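Local coordinates for stromal cell-derived factor 2-like protein (Arabidopsis thaliana, PDB 3MAL) that takes part in protein quality control and the unfolded protein response of the endoplasmic reticulum, where it forms a complex with ERDJ3B and BIP1, at residues Q49-F54 with Q170-I175; I65-P70 with R87-K92; W96-L101 with E111-G116; S121-H126 with H148-G153. One frame throughout, in Å; residues are numbered along the deposited sequence.

Contact 1: residues Q49-F54 with Q170-I175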
loop_
_atom_site.group_PDB
_atom_site.type_symbol
_atom_site.label_atom_id
_atom_site.label_comp_id
_atom_site.label_asym_id
_atom_site.label_seq_id
_atom_site.Cartn_x
_atom_site.Cartn_y
_atom_site.Cartn_z
ATOM N N GLN A 49 -6.047 9.295 8.790
ATOM C CA GLN A 49 -4.829 9.805 8.132
ATOM C C GLN A 49 -4.870 9.498 6.647
ATOM O O GLN A 49 -5.167 8.352 6.240
ATOM C CB GLN A 49 -3.593 9.159 8.759
ATOM C CG GLN A 49 -2.229 9.688 8.234
ATOM C CD GLN A 49 -1.052 9.060 8.970
ATOM O OE1 GLN A 49 -0.300 8.254 8.400
ATOM N NE2 GLN A 49 -0.897 9.408 10.249
ATOM N N SER A 50 -4.546 10.500 5.829
ATOM C CA SER A 50 -4.648 10.385 4.383
ATOM C C SER A 50 -3.433 9.702 3.751
ATOM O O SER A 50 -2.348 9.615 4.343
ATOM C CB SER A 50 -4.862 11.764 3.759
ATOM O OG SER A 50 -3.727 12.586 4.001
ATOM N N VAL A 51 -3.672 9.151 2.570
ATOM C CA VAL A 51 -2.675 8.414 1.786
ATOM C C VAL A 51 -2.769 9.008 0.364
ATOM O O VAL A 51 -3.863 9.290 -0.113
ATOM C CB VAL A 51 -2.992 6.887 1.796
ATOM C CG1 VAL A 51 -2.176 6.141 0.718
ATOM C CG2 VAL A 51 -2.744 6.291 3.177
ATOM N N THR A 52 -1.626 9.212 -0.291
ATOM C CA THR A 52 -1.570 9.815 -1.626
ATOM C C THR A 52 -0.512 9.161 -2.492
ATOM O O THR A 52 0.274 8.315 -2.018
ATOM C CB THR A 52 -1.217 11.337 -1.574
ATOM O OG1 THR A 52 0.155 11.504 -1.181
ATOM C CG2 THR A 52 -2.141 12.103 -0.625
ATOM N N GLY A 53 -0.505 9.542 -3.769
ATOM C CA GLY A 53 0.598 9.258 -4.666
ATOM C C GLY A 53 1.560 10.434 -4.686
ATOM O O GLY A 53 1.156 11.555 -4.917
ATOM N N PHE A 54 2.835 10.167 -4.428
ATOM C CA PHE A 54 3.868 11.208 -4.302
ATOM C C PHE A 54 4.956 11.072 -5.407
ATOM O O PHE A 54 5.562 10.019 -5.559
ATOM C CB PHE A 54 4.507 11.086 -2.911
ATOM C CG PHE A 54 5.397 12.219 -2.549
ATOM C CD1 PHE A 54 4.869 13.361 -1.933
ATOM C CD2 PHE A 54 6.769 12.158 -2.806
ATOM C CE1 PHE A 54 5.702 14.423 -1.590
ATOM C CE2 PHE A 54 7.612 13.222 -2.462
ATOM C CZ PHE A 54 7.083 14.352 -1.859
ATOM N N GLN A 170 -1.329 12.659 -5.994
ATOM C CA GLN A 170 -2.487 11.986 -6.608
ATOM C C GLN A 170 -3.376 11.349 -5.545
ATOM O O GLN A 170 -2.886 10.899 -4.490
ATOM C CB GLN A 170 -2.040 10.885 -7.600
ATOM C CG GLN A 170 -1.321 11.419 -8.799
ATOM C CD GLN A 170 -0.748 10.349 -9.714
ATOM O OE1 GLN A 170 -0.721 9.142 -9.398
ATOM N NE2 GLN A 170 -0.286 10.785 -10.867
ATOM N N GLU A 171 -4.675 11.296 -5.840
ATOM C CA GLU A 171 -5.598 10.455 -5.077
ATOM C C GLU A 171 -5.168 8.994 -5.139
ATOM O O GLU A 171 -4.802 8.480 -6.204
ATOM C CB GLU A 171 -7.031 10.558 -5.621
ATOM C CG GLU A 171 -8.091 10.045 -4.633
ATOM C CD GLU A 171 -9.424 9.766 -5.300
ATOM O OE1 GLU A 171 -9.418 9.212 -6.407
ATOM O OE2 GLU A 171 -10.470 10.088 -4.715
ATOM N N VAL A 172 -5.240 8.331 -3.988
ATOM C CA VAL A 172 -5.146 6.877 -3.937
ATOM C C VAL A 172 -6.504 6.382 -3.448
ATOM O O VAL A 172 -7.104 6.977 -2.543
ATOM C CB VAL A 172 -3.978 6.424 -3.025
ATOM C CG1 VAL A 172 -3.984 4.883 -2.812
ATOM C CG2 VAL A 172 -2.656 6.892 -3.639
ATOM N N CYS A 173 -7.016 5.330 -4.083
ATOM C CA CYS A 173 -8.345 4.813 -3.719
ATOM C C CYS A 173 -8.406 3.321 -4.035
ATOM O O CYS A 173 -7.403 2.739 -4.444
ATOM C CB CYS A 173 -9.439 5.583 -4.466
ATOM S SG CYS A 173 -9.367 5.413 -6.256
ATOM N N GLY A 174 -9.569 2.710 -3.797
ATOM C CA GLY A 174 -9.809 1.303 -4.127
ATOM C C GLY A 174 -10.936 1.217 -5.146
ATOM O O GLY A 174 -11.939 1.942 -5.017
ATOM N N ILE A 175 -10.751 0.405 -6.197
ATOM C CA ILE A 175 -11.830 0.139 -7.180
ATOM C C ILE A 175 -11.996 -1.349 -7.376
ATOM O O ILE A 175 -11.115 -2.149 -7.022
ATOM C CB ILE A 175 -11.649 0.832 -8.571
ATOM C CG1 ILE A 175 -10.617 0.071 -9.427
ATOM C CG2 ILE A 175 -11.346 2.349 -8.402
ATOM C CD1 ILE A 175 -10.574 0.491 -10.867
HETATM O O HOH W 1 -5.933 9.815 -1.649
#

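Contact 2: residues I65-P70 with R87-K92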
loop_
_atom_site.group_PDB
_atom_site.type_symbol
_atom_site.label_atom_id
_atom_site.label_comp_id
_atom_site.label_asym_id
_atom_site.label_seq_id
_atom_site.Cartn_x
_atom_site.Cartn_y
_atom_site.Cartn_z
ATOM N N ILE A 65 6.734 -0.810 5.747
ATOM C CA ILE A 65 7.250 -2.120 6.188
ATOM C C ILE A 65 6.269 -3.258 5.845
ATOM O O ILE A 65 5.086 -3.198 6.198
ATOM C CB ILE A 65 7.611 -2.129 7.695
ATOM C CG1 ILE A 65 8.598 -1.005 8.019
ATOM C CG2 ILE A 65 8.233 -3.473 8.089
ATOM C CD1 ILE A 65 9.884 -1.147 7.201
ATOM N N VAL A 66 6.738 -4.292 5.128
ATOM C CA VAL A 66 5.879 -5.433 4.787
ATOM C C VAL A 66 5.761 -6.345 6.017
ATOM O O VAL A 66 6.778 -6.811 6.558
ATOM C CB VAL A 66 6.469 -6.269 3.630
ATOM C CG1 VAL A 66 5.493 -7.368 3.193
ATOM C CG2 VAL A 66 6.879 -5.382 2.470
ATOM N N LYS A 67 4.527 -6.576 6.465
ATOM C CA LYS A 67 4.298 -7.421 7.640
ATOM C C LYS A 67 3.221 -8.506 7.418
ATOM O O LYS A 67 2.309 -8.336 6.584
ATOM C CB LYS A 67 3.950 -6.548 8.859
ATOM C CG LYS A 67 5.142 -5.760 9.406
ATOM C CD LYS A 67 4.803 -5.018 10.726
ATOM C CE LYS A 67 6.011 -4.192 11.151
ATOM N NZ LYS A 67 5.946 -3.634 12.556
ATOM N N PRO A 68 3.333 -9.631 8.159
ATOM C CA PRO A 68 2.280 -10.647 8.143
ATOM C C PRO A 68 1.083 -10.214 8.999
ATOM O O PRO A 68 1.129 -9.171 9.667
ATOM C CB PRO A 68 2.986 -11.874 8.753
ATOM C CG PRO A 68 3.924 -11.311 9.718
ATOM C CD PRO A 68 4.428 -10.003 9.078
ATOM N N VAL A 69 0.005 -10.983 8.957
ATOM C CA VAL A 69 -1.079 -10.784 9.921
ATOM C C VAL A 69 -0.671 -11.482 11.243
ATOM O O VAL A 69 -0.066 -12.563 11.227
ATOM C CB VAL A 69 -2.481 -11.225 9.371
ATOM C CG1 VAL A 69 -2.623 -10.867 7.890
ATOM C CG2 VAL A 69 -2.732 -12.687 9.579
ATOM N N PRO A 70 -1.004 -10.863 12.390
ATOM C CA PRO A 70 -0.452 -11.253 13.701
ATOM C C PRO A 70 -0.650 -12.728 14.145
ATOM O O PRO A 70 0.126 -13.228 14.971
ATOM C CB PRO A 70 -1.139 -10.281 14.680
ATOM C CG PRO A 70 -2.329 -9.728 13.926
ATOM C CD PRO A 70 -1.925 -9.711 12.498
ATOM N N ARG A 87 0.207 -6.837 5.516
ATOM C CA ARG A 87 -0.051 -5.491 6.024
ATOM C C ARG A 87 1.142 -4.624 5.562
ATOM O O ARG A 87 2.267 -5.130 5.401
ATOM C CB ARG A 87 -0.173 -5.496 7.554
ATOM C CG ARG A 87 -1.394 -6.287 8.089
ATOM C CD ARG A 87 -1.576 -6.186 9.618
ATOM N NE ARG A 87 -0.469 -6.797 10.331
ATOM C CZ ARG A 87 -0.181 -6.606 11.614
ATOM N NH1 ARG A 87 -0.918 -5.803 12.373
ATOM N NH2 ARG A 87 0.884 -7.193 12.124
ATOM N N LEU A 88 0.887 -3.340 5.317
ATOM C CA LEU A 88 1.945 -2.400 5.000
ATOM C C LEU A 88 1.907 -1.315 6.051
ATOM O O LEU A 88 0.934 -0.587 6.153
ATOM C CB LEU A 88 1.769 -1.799 3.582
ATOM C CG LEU A 88 2.007 -2.777 2.429
ATOM C CD1 LEU A 88 1.580 -2.114 1.104
ATOM C CD2 LEU A 88 3.490 -3.206 2.375
ATOM N N GLN A 89 2.958 -1.234 6.865
ATOM C CA GLN A 89 2.963 -0.246 7.940
ATOM C C GLN A 89 3.846 0.916 7.516
ATOM O O GLN A 89 4.986 0.711 7.155
ATOM C CB GLN A 89 3.464 -0.863 9.250
ATOM C CG GLN A 89 3.308 0.093 10.439
ATOM C CD GLN A 89 3.799 -0.513 11.753
ATOM O OE1 GLN A 89 4.736 -1.327 11.775
ATOM N NE2 GLN A 89 3.181 -0.097 12.856
ATOM N N HIS A 90 3.307 2.128 7.578
ATOM C CA HIS A 90 4.017 3.350 7.223
ATOM C C HIS A 90 5.145 3.558 8.227
ATOM O O HIS A 90 4.904 3.595 9.439
ATOM C CB HIS A 90 3.036 4.538 7.257
ATOM C CG HIS A 90 3.567 5.792 6.630
ATOM N ND1 HIS A 90 3.684 6.979 7.330
ATOM C CD2 HIS A 90 3.984 6.058 5.367
ATOM C CE1 HIS A 90 4.162 7.915 6.529
ATOM N NE2 HIS A 90 4.362 7.382 5.335
ATOM N N MET A 91 6.373 3.694 7.733
ATOM C CA MET A 91 7.526 3.748 8.624
ATOM C C MET A 91 7.511 4.984 9.513
ATOM O O MET A 91 7.831 4.902 10.702
ATOM C CB MET A 91 8.836 3.707 7.848
ATOM C CG MET A 91 9.323 2.321 7.463
ATOM S SD MET A 91 11.035 2.393 6.841
ATOM C CE MET A 91 11.980 2.554 8.336
ATOM N N LYS A 92 7.144 6.113 8.936
ATOM C CA LYS A 92 7.253 7.392 9.630
ATOM C C LYS A 92 6.187 7.593 10.692
ATOM O O LYS A 92 6.485 8.164 11.738
ATOM C CB LYS A 92 7.241 8.560 8.619
ATOM C CG LYS A 92 8.543 8.697 7.817
ATOM C CD LYS A 92 9.621 9.373 8.618
ATOM C CE LYS A 92 9.280 10.826 8.889
ATOM N NZ LYS A 92 9.049 11.542 7.639
#

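Contact 3: residues W96-L101 with E111-G116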
loop_
_atom_site.group_PDB
_atom_site.type_symbol
_atom_site.label_atom_id
_atom_site.label_comp_id
_atom_site.label_asym_id
_atom_site.label_seq_id
_atom_site.Cartn_x
_atom_site.Cartn_y
_atom_site.Cartn_z
ATOM N N TRP A 96 -1.275 1.816 9.656
ATOM C CA TRP A 96 -1.405 0.680 8.715
ATOM C C TRP A 96 -2.160 1.105 7.466
ATOM O O TRP A 96 -3.173 1.784 7.578
ATOM C CB TRP A 96 -2.171 -0.481 9.384
ATOM C CG TRP A 96 -1.544 -0.894 10.664
ATOM C CD1 TRP A 96 -1.841 -0.442 11.923
ATOM C CD2 TRP A 96 -0.465 -1.807 10.804
ATOM N NE1 TRP A 96 -1.000 -1.034 12.845
ATOM C CE2 TRP A 96 -0.144 -1.872 12.177
ATOM C CE3 TRP A 96 0.272 -2.579 9.897
ATOM C CZ2 TRP A 96 0.879 -2.688 12.664
ATOM C CZ3 TRP A 96 1.269 -3.406 10.383
ATOM C CH2 TRP A 96 1.576 -3.444 11.751
ATOM N N LEU A 97 -1.670 0.719 6.284
ATOM C CA LEU A 97 -2.446 0.898 5.040
ATOM C C LEU A 97 -3.838 0.239 5.207
ATOM O O LEU A 97 -3.933 -0.932 5.572
ATOM C CB LEU A 97 -1.709 0.267 3.845
ATOM C CG LEU A 97 -2.339 0.617 2.485
ATOM C CD1 LEU A 97 -2.253 2.143 2.231
ATOM C CD2 LEU A 97 -1.734 -0.225 1.323
ATOM N N HIS A 98 -4.901 0.990 4.939
ATOM C CA HIS A 98 -6.259 0.623 5.415
ATOM C C HIS A 98 -7.310 0.982 4.363
ATOM O O HIS A 98 -7.158 1.952 3.607
ATOM C CB HIS A 98 -6.553 1.402 6.714
ATOM C CG HIS A 98 -7.769 0.955 7.486
ATOM N ND1 HIS A 98 -7.743 -0.087 8.393
ATOM C CD2 HIS A 98 -9.017 1.485 7.562
ATOM C CE1 HIS A 98 -8.934 -0.203 8.964
ATOM N NE2 HIS A 98 -9.722 0.737 8.476
ATOM N N SER A 99 -8.375 0.219 4.327
ATOM C CA SER A 99 -9.582 0.557 3.534
ATOM C C SER A 99 -10.891 0.152 4.266
ATOM O O SER A 99 -10.847 -0.375 5.323
ATOM C CB SER A 99 -9.569 0.231 2.024
ATOM O OG SER A 99 -10.558 0.844 1.242
ATOM N N HIS A 100 -12.016 0.536 3.666
ATOM C CA HIS A 100 -13.318 0.513 4.242
ATOM C C HIS A 100 -14.329 1.217 3.305
ATOM O O HIS A 100 -13.999 1.673 2.263
ATOM C CB HIS A 100 -13.293 1.126 5.626
ATOM C CG HIS A 100 -12.544 2.419 5.756
ATOM N ND1 HIS A 100 -12.130 3.186 4.694
ATOM C CD2 HIS A 100 -12.123 3.069 6.861
ATOM C CE1 HIS A 100 -11.534 4.269 5.137
ATOM N NE2 HIS A 100 -11.510 4.222 6.449
ATOM N N LEU A 101 -15.578 1.212 3.702
ATOM C CA LEU A 101 -16.610 1.720 2.841
ATOM C C LEU A 101 -16.872 3.197 3.050
ATOM O O LEU A 101 -17.964 3.570 3.428
ATOM C CB LEU A 101 -17.907 0.915 2.952
ATOM C CG LEU A 101 -17.893 -0.596 2.730
ATOM C CD1 LEU A 101 -19.153 -1.334 3.134
ATOM C CD2 LEU A 101 -17.520 -0.966 1.389
ATOM N N GLU A 111 -12.292 4.836 -0.058
ATOM C CA GLU A 111 -11.200 5.529 0.618
ATOM C C GLU A 111 -10.069 4.582 1.049
ATOM O O GLU A 111 -10.295 3.513 1.669
ATOM C CB GLU A 111 -11.708 6.262 1.841
ATOM C CG GLU A 111 -10.739 7.298 2.398
ATOM C CD GLU A 111 -11.135 7.705 3.793
ATOM O OE1 GLU A 111 -10.766 6.986 4.751
ATOM O OE2 GLU A 111 -11.840 8.720 3.918
ATOM N N VAL A 112 -8.850 5.009 0.744
ATOM C CA VAL A 112 -7.661 4.365 1.265
ATOM C C VAL A 112 -6.982 5.277 2.280
ATOM O O VAL A 112 -6.595 6.412 1.943
ATOM C CB VAL A 112 -6.688 3.953 0.103
ATOM C CG1 VAL A 112 -5.405 3.367 0.662
ATOM C CG2 VAL A 112 -7.357 2.908 -0.767
ATOM N N SER A 113 -6.855 4.781 3.519
ATOM C CA SER A 113 -6.309 5.581 4.618
ATOM C C SER A 113 -5.153 4.899 5.344
ATOM O O SER A 113 -4.742 3.766 5.009
ATOM C CB SER A 113 -7.417 5.917 5.646
ATOM O OG SER A 113 -7.843 4.752 6.350
ATOM N N CYS A 114 -4.610 5.615 6.327
ATOM C CA CYS A 114 -3.683 5.040 7.295
ATOM C C CYS A 114 -4.379 4.983 8.662
ATOM O O CYS A 114 -4.883 6.001 9.157
ATOM C CB CYS A 114 -2.361 5.842 7.360
ATOM S SG CYS A 114 -1.009 5.012 6.438
ATOM N N PHE A 115 -4.398 3.791 9.264
ATOM C CA PHE A 115 -5.220 3.509 10.443
ATOM C C PHE A 115 -4.386 3.021 11.625
ATOM O O PHE A 115 -3.381 2.328 11.457
ATOM C CB PHE A 115 -6.267 2.439 10.077
ATOM C CG PHE A 115 -7.030 1.859 11.246
ATOM C CD1 PHE A 115 -6.590 0.694 11.885
ATOM C CD2 PHE A 115 -8.219 2.454 11.685
ATOM C CE1 PHE A 115 -7.285 0.160 12.963
ATOM C CE2 PHE A 115 -8.935 1.910 12.747
ATOM C CZ PHE A 115 -8.475 0.763 13.383
ATOM N N GLY A 116 -4.852 3.340 12.826
ATOM C CA GLY A 116 -4.315 2.719 14.026
ATOM C C GLY A 116 -2.879 3.064 14.343
ATOM O O GLY A 116 -2.408 4.161 14.064
#

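Contact 4: residues S121-H126 with H148-G153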
loop_
_atom_site.group_PDB
_atom_site.type_symbol
_atom_site.label_atom_id
_atom_site.label_comp_id
_atom_site.label_asym_id
_atom_site.label_seq_id
_atom_site.Cartn_x
_atom_site.Cartn_y
_atom_site.Cartn_z
ATOM N N SER A 121 -4.514 -2.537 15.260
ATOM C CA SER A 121 -4.632 -2.991 13.882
ATOM C C SER A 121 -5.893 -3.838 13.823
ATOM O O SER A 121 -6.251 -4.494 14.816
ATOM C CB SER A 121 -3.393 -3.823 13.486
ATOM O OG SER A 121 -3.457 -4.296 12.145
ATOM N N ASP A 122 -6.595 -3.806 12.695
ATOM C CA ASP A 122 -7.721 -4.723 12.478
ATOM C C ASP A 122 -7.723 -5.321 11.071
ATOM O O ASP A 122 -6.812 -5.035 10.288
ATOM C CB ASP A 122 -9.074 -4.099 12.868
ATOM C CG ASP A 122 -9.495 -2.951 11.984
ATOM O OD1 ASP A 122 -9.195 -2.937 10.769
ATOM O OD2 ASP A 122 -10.182 -2.052 12.508
ATOM N N THR A 123 -8.712 -6.164 10.748
ATOM C CA THR A 123 -8.757 -6.802 9.407
ATOM C C THR A 123 -8.832 -5.806 8.223
ATOM O O THR A 123 -8.532 -6.154 7.076
ATOM C CB THR A 123 -9.889 -7.860 9.270
ATOM O OG1 THR A 123 -11.162 -7.225 9.327
ATOM C CG2 THR A 123 -9.792 -8.936 10.363
ATOM N N GLY A 124 -9.244 -4.570 8.501
ATOM C CA GLY A 124 -9.291 -3.554 7.456
ATOM C C GLY A 124 -7.890 -3.162 6.995
ATOM O O GLY A 124 -7.743 -2.454 5.998
ATOM N N ASP A 125 -6.875 -3.617 7.739
ATOM C CA ASP A 125 -5.462 -3.436 7.376
ATOM C C ASP A 125 -4.937 -4.567 6.469
ATOM O O ASP A 125 -3.756 -4.587 6.126
ATOM C CB ASP A 125 -4.599 -3.372 8.645
ATOM C CG ASP A 125 -4.968 -2.210 9.558
ATOM O OD1 ASP A 125 -5.497 -1.166 9.098
ATOM O OD2 ASP A 125 -4.722 -2.342 10.766
ATOM N N HIS A 126 -5.811 -5.503 6.081
ATOM C CA HIS A 126 -5.375 -6.706 5.356
ATOM C C HIS A 126 -5.527 -6.581 3.833
ATOM O O HIS A 126 -6.589 -6.192 3.335
ATOM C CB HIS A 126 -6.108 -7.954 5.909
ATOM C CG HIS A 126 -5.846 -8.203 7.364
ATOM N ND1 HIS A 126 -6.339 -9.309 8.033
ATOM C CD2 HIS A 126 -5.134 -7.494 8.275
ATOM C CE1 HIS A 126 -5.951 -9.259 9.298
ATOM N NE2 HIS A 126 -5.210 -8.175 9.467
ATOM N N HIS A 148 -7.709 -5.343 -1.288
ATOM C CA HIS A 148 -8.150 -5.198 0.080
ATOM C C HIS A 148 -9.084 -6.373 0.400
ATOM O O HIS A 148 -10.069 -6.580 -0.304
ATOM C CB HIS A 148 -8.842 -3.843 0.251
ATOM C CG HIS A 148 -9.204 -3.509 1.676
ATOM N ND1 HIS A 148 -10.509 -3.439 2.118
ATOM C CD2 HIS A 148 -8.431 -3.203 2.744
ATOM C CE1 HIS A 148 -10.526 -3.113 3.400
ATOM N NE2 HIS A 148 -9.277 -2.960 3.804
ATOM N N ILE A 149 -8.755 -7.145 1.429
ATOM C CA ILE A 149 -9.552 -8.337 1.812
ATOM C C ILE A 149 -11.030 -8.016 2.094
ATOM O O ILE A 149 -11.913 -8.646 1.506
ATOM C CB ILE A 149 -8.972 -9.106 3.042
ATOM C CG1 ILE A 149 -7.546 -9.614 2.789
ATOM C CG2 ILE A 149 -9.944 -10.264 3.492
ATOM C CD1 ILE A 149 -7.394 -10.664 1.696
ATOM N N ASP A 150 -11.291 -7.020 2.948
ATOM C CA ASP A 150 -12.653 -6.771 3.451
ATOM C C ASP A 150 -13.610 -6.178 2.431
ATOM O O ASP A 150 -14.810 -6.482 2.461
ATOM C CB ASP A 150 -12.628 -5.930 4.751
ATOM C CG ASP A 150 -12.185 -6.746 5.964
ATOM O OD1 ASP A 150 -12.122 -7.981 5.848
ATOM O OD2 ASP A 150 -11.879 -6.174 7.029
ATOM N N THR A 151 -13.092 -5.338 1.534
ATOM C CA THR A 151 -13.919 -4.674 0.534
ATOM C C THR A 151 -13.756 -5.239 -0.869
ATOM O O THR A 151 -14.551 -4.926 -1.746
ATOM C CB THR A 151 -13.603 -3.158 0.429
ATOM O OG1 THR A 151 -12.219 -2.985 0.106
ATOM C CG2 THR A 151 -13.934 -2.415 1.719
ATOM N N SER A 152 -12.714 -6.040 -1.089
ATOM C CA SER A 152 -12.319 -6.486 -2.431
ATOM C C SER A 152 -11.823 -5.369 -3.382
ATOM O O SER A 152 -11.660 -5.616 -4.574
ATOM C CB SER A 152 -13.442 -7.304 -3.103
ATOM O OG SER A 152 -13.752 -8.439 -2.343
ATOM N N GLY A 153 -11.552 -4.169 -2.862
ATOM C CA GLY A 153 -10.978 -3.082 -3.664
ATOM C C GLY A 153 -9.500 -3.292 -4.018
ATOM O O GLY A 153 -8.707 -3.678 -3.150
HETATM O O HOH W 2 -9.192 -5.927 4.501
#

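Contact 1: residues Q49-F54 with Q170-I175
The flat peptide group joining Thr52 to Gly53 is met by the other strand both over a face and at an edge. Over one face stands the methyl CG2 of Val172, 3.3 Å from Thr52 C, almost straight above that carbon. At the edge, close to the peptide plane, the N-H of Gly53 runs to the carbonyl oxygen of Gln170, with Gly53 N and Gln170 O 2.8 Å apart and a nearly linear hydrogen bond (170°). The return bond, from Gln170 N to Gly53 O at 2.9 Å, lies in the carbonyl plane on a lone pair. These two bonds make Gly53 and Gln170 a hydrogen-bonded antiparallel pair. Beyond it the strands diverge, for the N-to-C directions of the two short strands make 124°, well short of antiparallel, and a water takes over: it donates to Val51 O at 2.6 Å and accepts from Val172 N at 2.9 Å, so both buried backbone atoms have a partner. The pairing belongs to the hairpin triplet of a beta-trefoil, in which strands 49-54, 110-115 and 170-175 pair with one another; here MIR 1 meets MIR 3. Val172 holds CG1 anti to its backbone N (chi1 172°), which turns CG2 onto the peptide while CG1 reaches Val51 CG1 at 4.2 Å. Leu35 and Val112 also pack on Val172, and Cys114 on Val51. Thr52 brings CB to 3.4 Å from Gln170 O, whereas its hydroxyl is bound by Gln169.

Contact 2: residues I65-P70 with R87-K92
Lys67 and Arg87, like Ile65 and Gln89, face each other as hydrogen-bonded antiparallel pairs; each pair exchanges two backbone bonds, among them Ile65 N to Gln89 O at 2.7 Å and Arg87 N to Lys67 O at 2.8 Å. Polar side chains extend this link on the same face of the sheet. Lys67, extended beyond CG, crosses obliquely over to Gln89 and donates from NZ to OE1 at 2.7 Å, while NE2 of that amide is occupied by Arg94 O and Asp118. Arg87 takes hold of one carbonyl oxygen with two nitrogens: NE lies 2.9 Å and NH2 3.2 Å from Pro68 O. The bend at chi3 (-65°) turns the guanidinium side-on to that oxygen, and NH1 is left to bind Ser121. Packing and a cation-pi interaction act on the same group, for Pro70 CD sits over the centre of one guanidinium face, 3.7 Å from Arg87 CZ, and Trp96 forms a cation-pi pair with Arg87. Apolar contact dominates the opposite face, where Val66 and Leu88 lie side by side and point the same way. Their methyls Val66 CG2 and Leu88 CD2 are 4.0 Å apart, with Ile24 of strand 23-28 packed against both. Strands 64-67 and 85-90 are neighbours in the six-stranded antiparallel barrel of the beta-trefoil, and their pairing joins MIR 1 to MIR 2.

Contact 3: residues W96-L101 with E111-G116
His98 and Phe115 form an offset stack on one face of the hairpin 96-100/110-115, one of the three hairpins of the triplet that caps the beta-trefoil barrel. Their planes are only 14° apart and their centroids 4.3 Å, and Phe115 CB itself lies over the imidazole, 3.3 Å from His98 CG. Both residues hold CG anti to the backbone N (chi1 -168° in His98, 169° in Phe115), which brings the rings together although their backbones are not directly paired. Across the other face Leu97 CD1 meets Val112 CG1 at 3.7 Å. Beneath the rings, Trp96 and Phe115 share two backbone hydrogen bonds; His98 and Ser113 share two more, of which that from His98 N is weak. Ser99 adds a side-chain link, its OG donating to Glu111 O at 2.7 Å from above the carbonyl plane. Residues from outside the hairpin hold these groups: Asp125 binds ND1 of His98 and probably holds the imidazole in its rotation, Gln48 binds the hydroxyl of Ser113, and Ser46 the carboxylate of Glu111. The indole of Trp96 is secured through NE1 by Asp117 O, and at the indole edge, near the ring plane, Trp96 CD1 approaches Phe115 O to 3.2 Å.

Contact 4: residues S121-H126 with H148-G153
Two turn regions of the beta-trefoil meet here: a 3-10 turn at 123-125, just before barrel strand 127-131, and the end of strand 143-148 with the turn that follows it, leading to strand 154-161; together they bring MIR 3 against MIR 2. The imidazole of His148 is a main connection between them. With CG anti to the backbone N (chi1 -173°), the ring reaches across and donates from NE2 to Gly124 O at 2.7 Å; the oxygen lies in the ring plane, although the ring nitrogen approaches from above the plane of the carbonyl. On its far side His148 ND1 shares a hydrogen bond of 2.7 Å with Thr151 OG1, so the ring is gripped at both nitrogens, and Trp127 meets it edge-to-face. Next along the turn, Ile149 N donates to His126 O at 3.0 Å, and Ile149 CG1 packs against His126 CB. Nearer the surface, Thr123 OG1 gives a short bond of 2.6 Å to Asp150 OD2, using the syn lone pair of the carboxylate. A water fills in between the turns over one face of the His148 ring: it donates to Thr123 O and to His126 O and accepts from Asp150 N, tying three backbone atoms together. The 3-10 turn is braced from within. Asp122 forms an Asx turn, its OD1 accepting from Gly124 N at 2.8 Å, and the ring of His126 lies under Thr123 CA. Asp125 OD2 takes two donors, Asp122 N from above the carboxylate plane and Ser121 OG on the anti lone pair at 2.7 Å.

In the fold
Contacts 1 and 3 are buried and belong to the same sheet: strand 110-115 of contact 3 pairs with both strands of contact 1, and Gln49 O probably accepts a hydrogen bond from Cys114 N. Contact 2, partly buried, belongs to the barrel, across the chain's centre from contact 1; strand 85-90 is followed in the chain by strand 96-100 of contact 3, and Leu88 O probably accepts from Leu97 N. Contact 4, also partly buried, joins two turns; the centres of contacts 3 and 4 are about 8 Å apart. Chemistry follows place: methyls and one water at the junction of hairpins, stacked rings within a hairpin, charged side chains along a barrel face, and side chains bonded to carbonyls between turns.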